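Local coordinates for leucine aminopeptidase A1, chloroplastic (Solanum lycopersicum, PDB 5D8N), which removes N-terminal amino acids, preferably leucine, from peptides as a magnesium-dependent homohexameric M17 aminopeptidase, and also takes part in wound signalling and insect defence, at residues K292-L297 against E348-V353; Q402-I407 against E493-L498; R437-A442 against V523-R528. The protein carries 1 engineered substitution. One frame throughout, in Å; residues are numbered along the deposited sequence.

The three contacts lie around one mixed eight-stranded sheet of the catalytic domain. Contacts 1 and 2 are neighbours in it: strands 347-358, 293-305, 406-411 and 496-501 lie side by side, all parallel, and the centres are about 10 Å apart. Contact 3 joins helices 433-446 and 519-527, which pack against this sheet; its centre is about 14 Å from that of contact 1 and about 15 Å from that of contact 2. Along the chain contact 1 closes before the others open, whereas the segments of contacts 2 and 3 alternate. The Lys406-Glu438 salt bridge joins contacts 2 and 3, and Trp525 packs on Leu295, Leu297 and Lys406, tying the C-terminal helix to the middle of the sheet.

Contact 1: residues K292-L297 against E348-V353; sequences KTKLAL and EVHFIV
The His350 imidazole presents its edge to the neighbouring strand: Leu295 O lies in the ring plane, 3.6 Å from His350 CD2, while the ring of His281 meets the imidazole from strand 278-284. On the other side of the sheet the Phe351 ring carries Val349 CG1 over one face, 3.5 Å above its plane and offset toward the rim. Leu297 CD1 reaches the same ring obliquely from alongside, 3.7 Å from Phe351 CE2.

These side chains project from two faces of a parallel pair; the axes of the strand segments 293-297 and 348-353 approach to 4.5 Å at 18°. Five nearly straight backbone bonds join them, from Glu348 N to Thr293 O through to Ile352 N to Leu297 O. Helix 327-342, which connects the strands in a beta-alpha-beta crossover, packs on Phe351.

Glu348 holds CG anti to its backbone N (chi1 174°), and its extended chain brings OE2 within 2.7 Å of His350 NE2, whose N-H it accepts on its anti lone pair in a bent bond, from somewhat outside the imidazole plane. Lys294 lies alongside, its CE 3.3 Å from Glu348 OE2, but its NZ bonds to Gln402 O and stays 4.1 Å from Glu348 OE2, beyond a salt bridge. The nearby ammonium would probably stabilise the carboxylate, which is likely to favour a proton on His350 NE2, while His350 ND1 is engaged by His281 NE2.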
loop_
_atom_site.group_PDB
_atom_site.type_symbol
_atom_site.label_atom_id
_atom_site.label_comp_id
_atom_site.label_asym_id
_atom_site.label_seq_id
_atom_site.Cartn_x
_atom_site.Cartn_y
_atom_site.Cartn_z
ATOM N N LYS A 292 -23.808 -6.156 50.808
ATOM C CA LYS A 292 -22.909 -6.488 49.717
ATOM C C LYS A 292 -22.702 -5.302 48.776
ATOM O O LYS A 292 -23.650 -4.629 48.383
ATOM C CB LYS A 292 -23.426 -7.724 48.974
ATOM C CG LYS A 292 -23.522 -8.956 49.870
ATOM C CD LYS A 292 -24.163 -10.116 49.142
ATOM C CE LYS A 292 -24.483 -11.299 50.047
ATOM N NZ LYS A 292 -23.277 -12.044 50.518
ATOM N N THR A 293 -21.448 -5.065 48.401
ATOM C CA THR A 293 -21.101 -4.117 47.349
ATOM C C THR A 293 -21.404 -4.749 45.992
ATOM O O THR A 293 -21.020 -5.886 45.753
ATOM C CB THR A 293 -19.597 -3.785 47.422
ATOM O OG1 THR A 293 -19.330 -3.170 48.683
ATOM C CG2 THR A 293 -19.185 -2.786 46.345
ATOM N N LYS A 294 -22.113 -4.035 45.121
ATOM C CA LYS A 294 -22.554 -4.565 43.829
ATOM C C LYS A 294 -21.611 -4.144 42.713
ATOM O O LYS A 294 -21.417 -2.947 42.439
ATOM C CB LYS A 294 -23.975 -4.110 43.514
ATOM C CG LYS A 294 -25.001 -4.696 44.476
ATOM C CD LYS A 294 -26.419 -4.206 44.232
ATOM C CE LYS A 294 -26.959 -4.785 42.923
ATOM N NZ LYS A 294 -28.338 -4.323 42.581
ATOM N N LEU A 295 -20.983 -5.137 42.094
ATOM C CA LEU A 295 -19.967 -4.911 41.056
ATOM C C LEU A 295 -20.388 -5.626 39.780
ATOM O O LEU A 295 -21.007 -6.695 39.833
ATOM C CB LEU A 295 -18.621 -5.444 41.534
ATOM C CG LEU A 295 -18.177 -5.033 42.942
ATOM C CD1 LEU A 295 -16.938 -5.827 43.337
ATOM C CD2 LEU A 295 -17.879 -3.543 43.012
ATOM N N ALA A 296 -19.949 -5.106 38.637
ATOM C CA ALA A 296 -20.017 -5.837 37.384
ATOM C C ALA A 296 -18.665 -5.948 36.684
ATOM O O ALA A 296 -17.896 -4.998 36.588
ATOM C CB ALA A 296 -21.035 -5.209 36.430
ATOM N N LEU A 297 -18.511 -7.068 35.997
ATOM C CA LEU A 297 -17.365 -7.320 35.141
ATOM C C LEU A 297 -17.928 -7.646 33.768
ATOM O O LEU A 297 -18.641 -8.638 33.613
ATOM C CB LEU A 297 -16.562 -8.511 35.672
ATOM C CG LEU A 297 -15.993 -8.339 37.078
ATOM C CD1 LEU A 297 -15.310 -9.609 37.527
ATOM C CD2 LEU A 297 -14.992 -7.189 37.055
ATOM N N GLU A 348 -21.503 -8.695 45.617
ATOM C CA GLU A 348 -22.350 -9.286 44.603
ATOM C C GLU A 348 -21.721 -8.918 43.272
ATOM O O GLU A 348 -21.496 -7.740 43.022
ATOM C CB GLU A 348 -23.779 -8.749 44.715
ATOM C CG GLU A 348 -24.738 -9.185 43.621
ATOM C CD GLU A 348 -26.116 -8.538 43.746
ATOM O OE1 GLU A 348 -26.716 -8.568 44.839
ATOM O OE2 GLU A 348 -26.656 -8.049 42.735
ATOM N N VAL A 349 -21.388 -9.913 42.458
ATOM C CA VAL A 349 -20.648 -9.658 41.219
ATOM C C VAL A 349 -21.423 -10.172 40.023
ATOM O O VAL A 349 -21.739 -11.369 39.923
ATOM C CB VAL A 349 -19.262 -10.329 41.205
ATOM C CG1 VAL A 349 -18.479 -9.919 39.969
ATOM C CG2 VAL A 349 -18.454 -9.922 42.424
ATOM N N HIS A 350 -21.675 -9.266 39.089
ATOM C CA HIS A 350 -22.322 -9.632 37.833
ATOM C C HIS A 350 -21.289 -9.777 36.723
ATOM O O HIS A 350 -20.397 -8.930 36.578
ATOM C CB HIS A 350 -23.325 -8.548 37.472
ATOM C CG HIS A 350 -24.422 -8.413 38.472
ATOM N ND1 HIS A 350 -25.666 -8.963 38.281
ATOM C CD2 HIS A 350 -24.470 -7.781 39.664
ATOM C CE1 HIS A 350 -26.408 -8.752 39.352
ATOM N NE2 HIS A 350 -25.727 -7.974 40.172
ATOM N N PHE A 351 -21.303 -10.936 36.077
ATOM C CA PHE A 351 -20.400 -11.211 34.968
ATOM C C PHE A 351 -21.193 -11.195 33.665
ATOM O O PHE A 351 -22.137 -11.971 33.498
ATOM C CB PHE A 351 -19.723 -12.574 35.129
ATOM C CG PHE A 351 -19.101 -12.817 36.464
ATOM C CD1 PHE A 351 -19.887 -13.157 37.565
ATOM C CD2 PHE A 351 -17.745 -12.655 36.645
ATOM C CE1 PHE A 351 -19.287 -13.418 38.784
ATOM C CE2 PHE A 351 -17.152 -12.812 37.887
ATOM C CZ PHE A 351 -17.917 -13.197 38.963
ATOM N N ILE A 352 -20.848 -10.280 32.762
ATOM C CA ILE A 352 -21.679 -9.995 31.588
ATOM C C ILE A 352 -20.889 -10.036 30.285
ATOM O O ILE A 352 -19.843 -9.411 30.188
ATOM C CB ILE A 352 -22.345 -8.630 31.773
ATOM C CG1 ILE A 352 -23.360 -8.699 32.915
ATOM C CG2 ILE A 352 -23.032 -8.189 30.497
ATOM C CD1 ILE A 352 -23.701 -7.356 33.503
ATOM N N VAL A 353 -21.321 -10.888 29.359
ATOM C CA VAL A 353 -20.704 -11.026 28.054
ATOM C C VAL A 353 -21.763 -11.089 26.956
ATOM O O VAL A 353 -22.591 -12.005 26.929
ATOM C CB VAL A 353 -19.868 -12.307 27.951
ATOM C CG1 VAL A 353 -19.307 -12.456 26.542
ATOM C CG2 VAL A 353 -18.707 -12.274 28.940
#

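Contact 2: residues Q402-I407 against E493-L498; sequences QGVEKI and EKVQWL
Ile407 sets its CD1 against Val495 CG1 at 3.7 Å, and its CG2 branch meets Trp497 CD1 at 4.0 Å, the isoleucine and the indole crossing obliquely. These side chains hang on a parallel beta pair near the middle of the mixed sheet in the M17 catalytic domain, with Lys406 opposite Gln496 and Ile407 opposite Trp497. The evidence for the register is three backbone bonds: Gln496 N to Glu405 O, Ile407 N to Gln496 O and Leu498 N to Ile407 O. The first is the least straight (N-H...O 152°) and the last the straightest (165°). Val495 also meets the loop leading into strand 406-411, its CG2 lying 3.6 Å from Val404 O.

On the face opposite to Ile407 and Trp497, Lys406 and Gln496 lie side by side, pointing the same way. The aliphatic chain of Lys406 runs past the amide, with CE 3.8 Å from Gln496 OE1; it is extended beyond CG, and this carries NZ onward to a salt bridge with Glu438 and a hydrogen bond with Asn529.

A further shell fixes the other face. Helix 388-401 packs on Ile407 through Leu396, Ala399 and Cys400, and Leu396 also touches Trp497, whose NE1 is bonded to Asp409 OD2. At the start of the pair a water donates to the loops that lead into the two strands, 2.8 Å from Glu405 O and 2.8 Å from Lys494 O, so that Glu405 O accepts from the water as well as from Gln496 N.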
loop_
_atom_site.group_PDB
_atom_site.type_symbol
_atom_site.label_atom_id
_atom_site.label_comp_id
_atom_site.label_asym_id
_atom_site.label_seq_id
_atom_site.Cartn_x
_atom_site.Cartn_y
_atom_site.Cartn_z
ATOM N N GLN A 402 -28.509 -3.357 36.102
ATOM C CA GLN A 402 -28.536 -4.269 37.236
ATOM C C GLN A 402 -28.352 -3.520 38.572
ATOM O O GLN A 402 -28.317 -4.125 39.641
ATOM C CB GLN A 402 -27.458 -5.339 37.072
ATOM C CG GLN A 402 -27.545 -6.159 35.802
ATOM C CD GLN A 402 -28.976 -6.501 35.409
ATOM O OE1 GLN A 402 -29.539 -5.971 34.421
ATOM N NE2 GLN A 402 -29.546 -7.441 36.151
ATOM N N GLY A 403 -28.140 -2.210 38.512
ATOM C CA GLY A 403 -27.989 -1.438 39.731
ATOM C C GLY A 403 -26.649 -1.619 40.412
ATOM O O GLY A 403 -26.522 -1.362 41.613
ATOM N N VAL A 404 -25.600 -1.894 39.639
ATOM C CA VAL A 404 -24.279 -1.962 40.236
ATOM C C VAL A 404 -23.712 -0.594 40.618
ATOM O O VAL A 404 -24.054 0.419 40.045
ATOM C CB VAL A 404 -23.303 -2.773 39.363
ATOM C CG1 VAL A 404 -23.836 -4.190 39.194
ATOM C CG2 VAL A 404 -23.099 -2.110 38.011
ATOM N N GLU A 405 -22.729 -0.598 41.501
ATOM C CA GLU A 405 -22.004 0.595 41.918
ATOM C C GLU A 405 -20.718 0.816 41.077
ATOM O O GLU A 405 -20.297 1.943 40.845
ATOM C CB GLU A 405 -21.674 0.384 43.398
ATOM C CG GLU A 405 -20.783 1.416 44.068
ATOM C CD GLU A 405 -20.505 1.106 45.538
ATOM O OE1 GLU A 405 -21.163 0.202 46.102
ATOM O OE2 GLU A 405 -19.690 1.834 46.141
ATOM N N LYS A 406 -20.062 -0.252 40.636
ATOM C CA LYS A 406 -18.802 -0.154 39.913
ATOM C C LYS A 406 -18.798 -1.188 38.784
ATOM O O LYS A 406 -19.189 -2.342 38.993
ATOM C CB LYS A 406 -17.619 -0.397 40.855
ATOM C CG LYS A 406 -17.561 0.514 42.080
ATOM C CD LYS A 406 -16.384 0.168 42.986
ATOM C CE LYS A 406 -16.419 0.968 44.289
ATOM N NZ LYS A 406 -15.255 0.565 45.131
ATOM N N ILE A 407 -18.259 -0.789 37.634
ATOM C CA ILE A 407 -18.058 -1.662 36.481
ATOM C C ILE A 407 -16.595 -1.618 36.050
ATOM O O ILE A 407 -16.039 -0.543 35.823
ATOM C CB ILE A 407 -18.915 -1.200 35.288
ATOM C CG1 ILE A 407 -20.395 -1.156 35.672
ATOM C CG2 ILE A 407 -18.729 -2.134 34.109
ATOM C CD1 ILE A 407 -21.265 -0.516 34.619
ATOM N N GLU A 493 -23.716 7.878 34.477
ATOM C CA GLU A 493 -22.731 8.717 35.140
ATOM C C GLU A 493 -22.594 8.462 36.641
ATOM O O GLU A 493 -21.537 8.679 37.220
ATOM C CB GLU A 493 -23.114 10.179 34.882
ATOM C CG GLU A 493 -22.191 11.231 35.491
ATOM C CD GLU A 493 -22.043 12.454 34.591
ATOM O OE1 GLU A 493 -23.080 13.077 34.271
ATOM O OE2 GLU A 493 -20.903 12.810 34.210
ATOM N N LYS A 494 -23.644 7.983 37.284
ATOM C CA LYS A 494 -23.542 7.688 38.700
ATOM C C LYS A 494 -22.812 6.364 38.978
ATOM O O LYS A 494 -22.596 5.999 40.125
ATOM C CB LYS A 494 -24.933 7.695 39.348
ATOM C CG LYS A 494 -25.700 6.381 39.217
ATOM C CD LYS A 494 -27.152 6.609 38.783
ATOM C CE LYS A 494 -28.110 5.486 39.181
ATOM N NZ LYS A 494 -27.692 4.173 38.594
ATOM N N VAL A 495 -22.522 5.577 37.958
ATOM C CA VAL A 495 -21.815 4.322 38.206
ATOM C C VAL A 495 -20.327 4.584 38.000
ATOM O O VAL A 495 -19.932 5.202 37.020
ATOM C CB VAL A 495 -22.352 3.240 37.257
ATOM C CG1 VAL A 495 -21.585 1.947 37.423
ATOM C CG2 VAL A 495 -23.833 2.993 37.535
ATOM N N GLN A 496 -19.475 4.076 38.876
ATOM C CA GLN A 496 -18.036 4.155 38.613
ATOM C C GLN A 496 -17.641 3.093 37.591
ATOM O O GLN A 496 -18.142 1.975 37.625
ATOM C CB GLN A 496 -17.233 3.915 39.883
ATOM C CG GLN A 496 -17.509 4.900 41.001
ATOM C CD GLN A 496 -16.486 4.777 42.113
ATOM O OE1 GLN A 496 -15.613 3.925 42.084
ATOM N NE2 GLN A 496 -16.659 5.558 43.149
ATOM N N TRP A 497 -16.839 3.472 36.608
ATOM C CA TRP A 497 -16.589 2.607 35.470
ATOM C C TRP A 497 -15.173 2.799 34.964
ATOM O O TRP A 497 -14.676 3.918 34.831
ATOM C CB TRP A 497 -17.617 2.858 34.382
ATOM C CG TRP A 497 -17.170 2.409 33.010
ATOM C CD1 TRP A 497 -17.072 1.114 32.561
ATOM C CD2 TRP A 497 -16.611 3.232 31.984
ATOM N NE1 TRP A 497 -16.586 1.095 31.291
ATOM C CE2 TRP A 497 -16.324 2.385 30.898
ATOM C CE3 TRP A 497 -16.536 4.610 31.796
ATOM C CZ2 TRP A 497 -15.868 2.867 29.673
ATOM C CZ3 TRP A 497 -16.028 5.085 30.587
ATOM C CH2 TRP A 497 -15.720 4.218 29.546
ATOM N N LEU A 498 -14.515 1.668 34.752
ATOM C CA LEU A 498 -13.204 1.627 34.118
ATOM C C LEU A 498 -13.161 0.636 32.958
ATOM O O LEU A 498 -13.637 -0.500 33.055
ATOM C CB LEU A 498 -12.136 1.260 35.136
ATOM C CG LEU A 498 -10.671 1.207 34.670
ATOM C CD1 LEU A 498 -9.804 1.583 35.848
ATOM C CD2 LEU A 498 -10.261 -0.163 34.183
HETATM O O HOH W 1 -21.306 4.275 41.935
#

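Contact 3: residues R437-A442 against V523-R528; sequences REVVEA and VEWVLR
Glu524, whose CB rests 4.0 Å from Ala442 CB, has one carboxylate oxygen gripped twice by Arg528: NE lies 2.8 Å and NH2 2.9 Å from Glu524 OE1. The guanidinium approaches side-on with the oxygen in its plane; NE comes from the anti side of the carboxylate, NH2 from above the carboxylate plane. A bend about the CB-CG bond (chi2 -67°) turns this carboxylate away from Ala442, and its OE2 bonds to the hydroxyl of Tyr205 on helix 197-221. With an alanine here, Arg528 would probably lose the anion that holds its guanidinium and be set free to turn, while Tyr205 OH would lose this partner.

The axes of the helix segments 437-442 and 523-527 come within 8.8 Å at an angle of 123°. The closest CA pair is Ala442 and Trp525, where the alanine methyl sits 3.7 Å from Trp525 N and 3.9 Å from Trp525 CB. Such close approach of the backbones is consistent with the small side chain of Ala442 at the crossing of this helix pair, which packs against strand 406-411 of the catalytic sheet.

The Trp525 indole then reaches along helix 433-446. Glu438 CB lies in the ring plane at the edge, and Trp525 NE1 makes a weak bond, 2.9 Å long but bent (N-H...O 127°), to OE1 of Glu438, a carboxylate whose main partner is Lys406. Val439 CG2 touches the indole more loosely, 4.2 Å from Trp525 CD1.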
loop_
_atom_site.group_PDB
_atom_site.type_symbol
_atom_site.label_atom_id
_atom_site.label_comp_id
_atom_site.label_asym_id
_atom_site.label_seq_id
_atom_site.Cartn_x
_atom_site.Cartn_y
_atom_site.Cartn_z
ATOM N N ARG A 437 -7.299 3.990 41.050
ATOM C CA ARG A 437 -6.400 3.629 42.138
ATOM C C ARG A 437 -6.648 2.201 42.625
ATOM O O ARG A 437 -5.698 1.453 42.855
ATOM C CB ARG A 437 -6.501 4.622 43.305
ATOM C CG ARG A 437 -5.606 4.250 44.480
ATOM C CD ARG A 437 -5.919 5.034 45.759
ATOM N NE ARG A 437 -7.361 5.136 45.962
ATOM C CZ ARG A 437 -8.133 4.130 46.353
ATOM N NH1 ARG A 437 -7.612 3.028 46.884
ATOM N NH2 ARG A 437 -9.439 4.259 46.208
ATOM N N GLU A 438 -7.913 1.814 42.758
ATOM C CA GLU A 438 -8.259 0.444 43.134
ATOM C C GLU A 438 -7.672 -0.551 42.115
ATOM O O GLU A 438 -7.179 -1.616 42.492
ATOM C CB GLU A 438 -9.773 0.238 43.176
ATOM C CG GLU A 438 -10.538 0.817 44.360
ATOM C CD GLU A 438 -12.056 0.642 44.245
ATOM O OE1 GLU A 438 -12.578 -0.237 43.522
ATOM O OE2 GLU A 438 -12.785 1.475 44.813
ATOM N N VAL A 439 -7.780 -0.233 40.822
ATOM C CA VAL A 439 -7.376 -1.178 39.780
ATOM C C VAL A 439 -5.852 -1.251 39.701
ATOM O O VAL A 439 -5.293 -2.345 39.643
ATOM C CB VAL A 439 -8.026 -0.871 38.419
ATOM C CG1 VAL A 439 -7.421 -1.709 37.300
ATOM C CG2 VAL A 439 -9.519 -1.149 38.501
ATOM N N VAL A 440 -5.193 -0.115 39.872
ATOM C CA VAL A 440 -3.737 -0.097 39.942
ATOM C C VAL A 440 -3.222 -0.909 41.139
ATOM O O VAL A 440 -2.279 -1.695 41.009
ATOM C CB VAL A 440 -3.205 1.346 40.028
ATOM C CG1 VAL A 440 -1.738 1.369 40.451
ATOM C CG2 VAL A 440 -3.354 2.036 38.692
ATOM N N GLU A 441 -3.879 -0.789 42.289
ATOM C CA GLU A 441 -3.489 -1.587 43.453
ATOM C C GLU A 441 -3.764 -3.081 43.255
ATOM O O GLU A 441 -2.969 -3.929 43.659
ATOM C CB GLU A 441 -4.179 -1.061 44.711
ATOM C CG GLU A 441 -3.574 0.254 45.221
ATOM C CD GLU A 441 -4.406 0.984 46.282
ATOM O OE1 GLU A 441 -5.426 0.429 46.759
ATOM O OE2 GLU A 441 -4.085 2.158 46.582
ATOM N N ALA A 442 -4.867 -3.407 42.588
ATOM C CA ALA A 442 -5.178 -4.816 42.349
ATOM C C ALA A 442 -4.135 -5.446 41.434
ATOM O O ALA A 442 -3.724 -6.578 41.667
ATOM C CB ALA A 442 -6.568 -4.952 41.746
ATOM N N VAL A 523 -9.921 -10.719 40.148
ATOM C CA VAL A 523 -10.161 -11.397 41.409
ATOM C C VAL A 523 -9.669 -10.526 42.564
ATOM O O VAL A 523 -10.387 -10.368 43.572
ATOM C CB VAL A 523 -9.525 -12.796 41.458
ATOM C CG1 VAL A 523 -9.543 -13.359 42.881
ATOM C CG2 VAL A 523 -10.251 -13.720 40.498
ATOM N N GLU A 524 -8.438 -10.030 42.455
ATOM C CA GLU A 524 -7.908 -9.166 43.511
ATOM C C GLU A 524 -8.811 -7.965 43.700
ATOM O O GLU A 524 -9.035 -7.520 44.823
ATOM C CB GLU A 524 -6.485 -8.694 43.227
ATOM C CG GLU A 524 -5.430 -9.776 43.431
ATOM C CD GLU A 524 -5.261 -10.211 44.890
ATOM O OE1 GLU A 524 -5.529 -9.399 45.805
ATOM O OE2 GLU A 524 -4.728 -11.323 45.095
ATOM N N TRP A 525 -9.277 -7.376 42.606
ATOM C CA TRP A 525 -10.101 -6.185 42.721
ATOM C C TRP A 525 -11.411 -6.488 43.453
ATOM O O TRP A 525 -11.874 -5.716 44.285
ATOM C CB TRP A 525 -10.406 -5.616 41.330
ATOM C CG TRP A 525 -11.325 -4.428 41.353
ATOM C CD1 TRP A 525 -11.029 -3.172 41.802
ATOM C CD2 TRP A 525 -12.701 -4.407 40.982
ATOM N NE1 TRP A 525 -12.088 -2.332 41.569
ATOM C CE2 TRP A 525 -13.146 -3.077 41.127
ATOM C CE3 TRP A 525 -13.556 -5.343 40.390
ATOM C CZ2 TRP A 525 -14.418 -2.668 40.734
ATOM C CZ3 TRP A 525 -14.840 -4.949 40.031
ATOM C CH2 TRP A 525 -15.243 -3.609 40.175
ATOM N N VAL A 526 -12.079 -7.571 43.074
ATOM C CA VAL A 526 -13.312 -7.980 43.760
ATOM C C VAL A 526 -13.082 -8.179 45.252
ATOM O O VAL A 526 -13.869 -7.703 46.071
ATOM C CB VAL A 526 -13.909 -9.273 43.141
ATOM C CG1 VAL A 526 -15.017 -9.856 43.998
ATOM C CG2 VAL A 526 -14.437 -8.960 41.752
ATOM N N LEU A 527 -12.000 -8.880 45.586
ATOM C CA LEU A 527 -11.673 -9.189 46.967
ATOM C C LEU A 527 -11.320 -7.972 47.807
ATOM O O LEU A 527 -11.563 -7.966 49.010
ATOM C CB LEU A 527 -10.498 -10.145 47.024
ATOM C CG LEU A 527 -10.882 -11.574 46.627
ATOM C CD1 LEU A 527 -9.702 -12.497 46.891
ATOM C CD2 LEU A 527 -12.092 -12.054 47.396
ATOM N N ARG A 528 -10.793 -6.927 47.174
ATOM C CA ARG A 528 -10.381 -5.745 47.916
ATOM C C ARG A 528 -11.558 -4.787 48.034
ATOM O O ARG A 528 -11.446 -3.736 48.632
ATOM C CB ARG A 528 -9.192 -5.072 47.234
ATOM C CG ARG A 528 -7.882 -5.801 47.531
ATOM C CD ARG A 528 -6.783 -5.674 46.467
ATOM N NE ARG A 528 -5.790 -6.740 46.650
ATOM C CZ ARG A 528 -4.777 -6.701 47.521
ATOM N NH1 ARG A 528 -4.453 -5.566 48.139
ATOM N NH2 ARG A 528 -4.053 -7.794 47.750
#